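Local coordinates for conserved hypothetical protein (Sulfolobus solfataricus, PDB 2FNA) that is an AAA+ ATPase of undetermined cellular role that binds ADP and probably couples ATP hydrolysis to conformational change, at residues A[216-221]-A[247-252]. Residues are numbered along the deposited sequence; the frame is centred on the assembly and turned at random. Where two conformers were deposited one is given.
With ADP (adenosine-5'-diphosphate), chain D.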
loop_
_atom_site.group_PDB
_atom_site.type_symbol
_atom_site.label_atom_id
_atom_site.label_comp_id
_atom_site.label_asym_id
_atom_site.label_seq_id
_atom_site.Cartn_x
_atom_site.Cartn_y
_atom_site.Cartn_z
ATOM N N GLU A 216 22.503 -5.712 6.853
ATOM C CA GLU A 216 22.436 -5.105 8.171
ATOM C C GLU A 216 21.117 -5.416 8.897
ATOM O O GLU A 216 21.109 -5.540 10.106
ATOM C CB GLU A 216 22.684 -3.600 8.072
ATOM C CG GLU A 216 22.791 -2.881 9.418
ATOM C CD GLU A 216 23.780 -3.538 10.407
ATOM O OE1 GLU A 216 24.859 -4.039 9.986
ATOM O OE2 GLU A 216 23.459 -3.540 11.616
ATOM N N PHE A 217 20.014 -5.547 8.160
ATOM C CA PHE A 217 18.695 -5.886 8.735
ATOM C C PHE A 217 18.716 -7.281 9.359
ATOM O O PHE A 217 18.275 -7.500 10.494
ATOM C CB PHE A 217 17.630 -5.809 7.618
ATOM C CG PHE A 217 16.285 -6.345 7.999
ATOM C CD1 PHE A 217 15.508 -5.673 8.924
ATOM C CD2 PHE A 217 15.785 -7.511 7.427
ATOM C CE1 PHE A 217 14.273 -6.133 9.292
ATOM C CE2 PHE A 217 14.546 -7.980 7.780
ATOM C CZ PHE A 217 13.769 -7.296 8.733
ATOM N N LEU A 218 19.236 -8.231 8.601
ATOM C CA LEU A 218 19.323 -9.620 9.054
ATOM C C LEU A 218 20.277 -9.740 10.228
ATOM O O LEU A 218 19.949 -10.383 11.221
ATOM C CB LEU A 218 19.853 -10.487 7.934
ATOM C CG LEU A 218 18.870 -10.670 6.795
ATOM C CD1 LEU A 218 19.539 -11.491 5.782
ATOM C CD2 LEU A 218 17.591 -11.355 7.290
ATOM N N ARG A 219 21.456 -9.127 10.066
ATOM C CA ARG A 219 22.478 -9.073 11.121
ATOM C C ARG A 219 21.861 -8.588 12.416
ATOM O O ARG A 219 22.041 -9.178 13.464
ATOM C CB ARG A 219 23.633 -8.122 10.747
ATOM C CG ARG A 219 24.876 -8.335 11.596
ATOM C CD ARG A 219 25.824 -7.105 11.693
ATOM N NE ARG A 219 25.386 -5.878 12.397
ATOM C CZ ARG A 219 24.515 -5.768 13.408
ATOM N NH1 ARG A 219 23.881 -6.805 13.918
ATOM N NH2 ARG A 219 24.256 -4.571 13.923
ATOM N N ARG A 220 21.111 -7.502 12.343
ATOM C CA ARG A 220 20.466 -6.975 13.531
ATOM C C ARG A 220 19.452 -7.945 14.154
ATOM O O ARG A 220 19.382 -8.061 15.366
ATOM C CB ARG A 220 19.816 -5.632 13.243
ATOM C CG ARG A 220 18.927 -5.211 14.372
ATOM C CD ARG A 220 18.641 -3.749 14.417
ATOM N NE ARG A 220 17.434 -3.577 15.219
ATOM C CZ ARG A 220 16.798 -2.428 15.393
ATOM N NH1 ARG A 220 17.265 -1.316 14.826
ATOM N NH2 ARG A 220 15.687 -2.403 16.137
ATOM N N GLY A 221 18.680 -8.663 13.346
ATOM C CA GLY A 221 17.655 -9.548 13.900
ATOM C C GLY A 221 18.236 -10.808 14.501
ATOM O O GLY A 221 17.706 -11.363 15.482
ATOM N N THR A 247 12.111 -10.423 6.208
ATOM C CA THR A 247 11.475 -10.623 7.513
ATOM C C THR A 247 10.959 -12.053 7.705
ATOM O O THR A 247 11.194 -12.644 8.744
ATOM C CB THR A 247 10.290 -9.640 7.689
ATOM O OG1 THR A 247 10.750 -8.299 7.555
ATOM C CG2 THR A 247 9.588 -9.762 9.073
ATOM N N TYR A 248 10.198 -12.557 6.731
ATOM C CA TYR A 248 9.692 -13.917 6.749
ATOM C C TYR A 248 10.853 -14.921 6.827
ATOM O O TYR A 248 10.848 -15.753 7.673
ATOM C CB TYR A 248 8.879 -14.180 5.481
ATOM C CG TYR A 248 8.076 -15.461 5.510
ATOM C CD1 TYR A 248 6.809 -15.484 6.082
ATOM C CD2 TYR A 248 8.566 -16.640 4.951
ATOM C CE1 TYR A 248 6.048 -16.664 6.111
ATOM C CE2 TYR A 248 7.811 -17.811 4.984
ATOM C CZ TYR A 248 6.555 -17.817 5.562
ATOM O OH TYR A 248 5.769 -19.004 5.620
ATOM N N PHE A 249 11.861 -14.780 5.958
ATOM C CA PHE A 249 13.069 -15.595 6.021
ATOM C C PHE A 249 13.668 -15.599 7.410
ATOM O O PHE A 249 14.016 -16.629 7.932
ATOM C CB PHE A 249 14.160 -15.106 5.057
ATOM C CG PHE A 249 15.496 -15.745 5.332
ATOM C CD1 PHE A 249 15.771 -17.031 4.865
ATOM C CD2 PHE A 249 16.450 -15.104 6.102
ATOM C CE1 PHE A 249 16.951 -17.648 5.152
ATOM C CE2 PHE A 249 17.646 -15.729 6.383
ATOM C CZ PHE A 249 17.888 -17.014 5.912
ATOM N N GLY A 250 13.826 -14.414 8.002
ATOM C CA GLY A 250 14.431 -14.314 9.314
ATOM C C GLY A 250 13.602 -15.066 10.323
ATOM O O GLY A 250 14.130 -15.773 11.157
ATOM N N PHE A 251 12.285 -14.955 10.214
ATOM C CA PHE A 251 11.407 -15.642 11.130
ATOM C C PHE A 251 11.570 -17.164 10.977
ATOM O O PHE A 251 11.757 -17.872 11.970
ATOM C CB PHE A 251 9.939 -15.227 10.929
ATOM C CG PHE A 251 9.000 -15.898 11.909
ATOM C CD1 PHE A 251 8.625 -17.213 11.732
ATOM C CD2 PHE A 251 8.544 -15.225 13.027
ATOM C CE1 PHE A 251 7.815 -17.881 12.666
ATOM C CE2 PHE A 251 7.732 -15.866 13.950
ATOM C CZ PHE A 251 7.356 -17.199 13.759
ATOM N N ILE A 252 11.498 -17.653 9.739
ATOM C CA ILE A 252 11.598 -19.078 9.483
ATOM C C ILE A 252 12.946 -19.621 9.899
ATOM O O ILE A 252 13.028 -20.698 10.500
ATOM C CB ILE A 252 11.335 -19.451 7.993
ATOM C CG1 ILE A 252 9.925 -19.041 7.561
ATOM C CG2 ILE A 252 11.505 -20.939 7.786
ATOM C CD1 ILE A 252 8.831 -19.639 8.386
HETATM P PB ADP D . 3.578 -2.604 3.175
HETATM O O1B ADP D . 4.510 -1.642 2.511
HETATM O O2B ADP D . 3.176 -3.740 2.239
HETATM O O3B ADP D . 2.448 -2.020 3.954
HETATM P PA ADP D . 4.285 -3.795 5.784
HETATM O O1A ADP D . 4.342 -2.684 6.782
HETATM O O2A ADP D . 3.011 -4.529 5.843
HETATM O O3A ADP D . 4.594 -3.376 4.243
HETATM O "O5'" ADP D . 5.591 -4.669 6.016
HETATM C "C5'" ADP D . 5.796 -5.939 5.373
HETATM C "C4'" ADP D . 6.503 -6.896 6.330
HETATM O "O4'" ADP D . 7.871 -6.567 6.483
HETATM C "C3'" ADP D . 5.954 -6.906 7.723
HETATM O "O3'" ADP D . 6.216 -8.215 8.273
HETATM C "C2'" ADP D . 6.812 -5.908 8.469
HETATM O "O2'" ADP D . 6.887 -6.178 9.861
HETATM C "C1'" ADP D . 8.141 -6.152 7.810
HETATM N N9 ADP D . 9.012 -4.988 7.691
HETATM C C8 ADP D . 9.064 -4.146 6.637
HETATM N N7 ADP D . 10.018 -3.234 6.821
HETATM C C5 ADP D . 10.581 -3.476 8.029
HETATM C C6 ADP D . 11.662 -2.895 8.855
HETATM N N6 ADP D . 12.338 -1.809 8.427
HETATM N N1 ADP D . 11.959 -3.481 10.050
HETATM C C2 ADP D . 11.308 -4.573 10.493
HETATM N N3 ADP D . 10.321 -5.159 9.793
HETATM C C4 ADP D . 9.938 -4.661 8.585
#
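Helices 211-225 and 243-256 pack side by side, and within 216-221 and 247-252 the nearest CA atoms are those of Leu218 and Gly250, 6.8 Å apart, a spacing consistent with the small size of the glycine. Both lie in the helical region that follows the five-stranded P-loop core, consistent with the small lid domain of AAA+ proteins, and on one side their junction meets the adenosine of ADP.

That side is made by Phe217 and Thr247. With CG anti to the backbone N (chi1 170°), the Phe217 ring extends toward the neighbouring helix. Its CZ comes to 3.4 Å from Thr247 OG1, which approaches obliquely, while C2 of ADP lies at the ring edge, 3.6 Å from CE1 and close to the plane of the phenyl ring. Phenylalanine suits a place that needs a flat, apolar edge beside the base, and Phe209 and Leu3 pack on it from elsewhere in the chain. An alanine here is likely to open a gap beside adenine C2 and leave the Thr247 hydroxyl without its aromatic neighbour.

The buried Thr247 hydroxyl is satisfied by a hydrogen bond to Pro243 O, one turn back in its own helix. Chi1 of -58° places OG1 beside the backbone N, within range of that carbonyl, and turns CG2 toward the ribose, 3.8 Å from O3' of ADP. Thr247 OG1 also lies 3.4 Å from C1' of ADP, so threonine lines the sugar with both methyl and hydroxyl while its helix pairs the latter.

Farther from the nucleotide the contact is purely apolar. Leu218 and Phe249 cross at about a right angle, and Val235 of helix 232-239 touches both. Branched leucine places its methyl CD2 beside Gly250, where it reaches the edge of the Phe249 ring, 4.1 Å from CD2 of that residue.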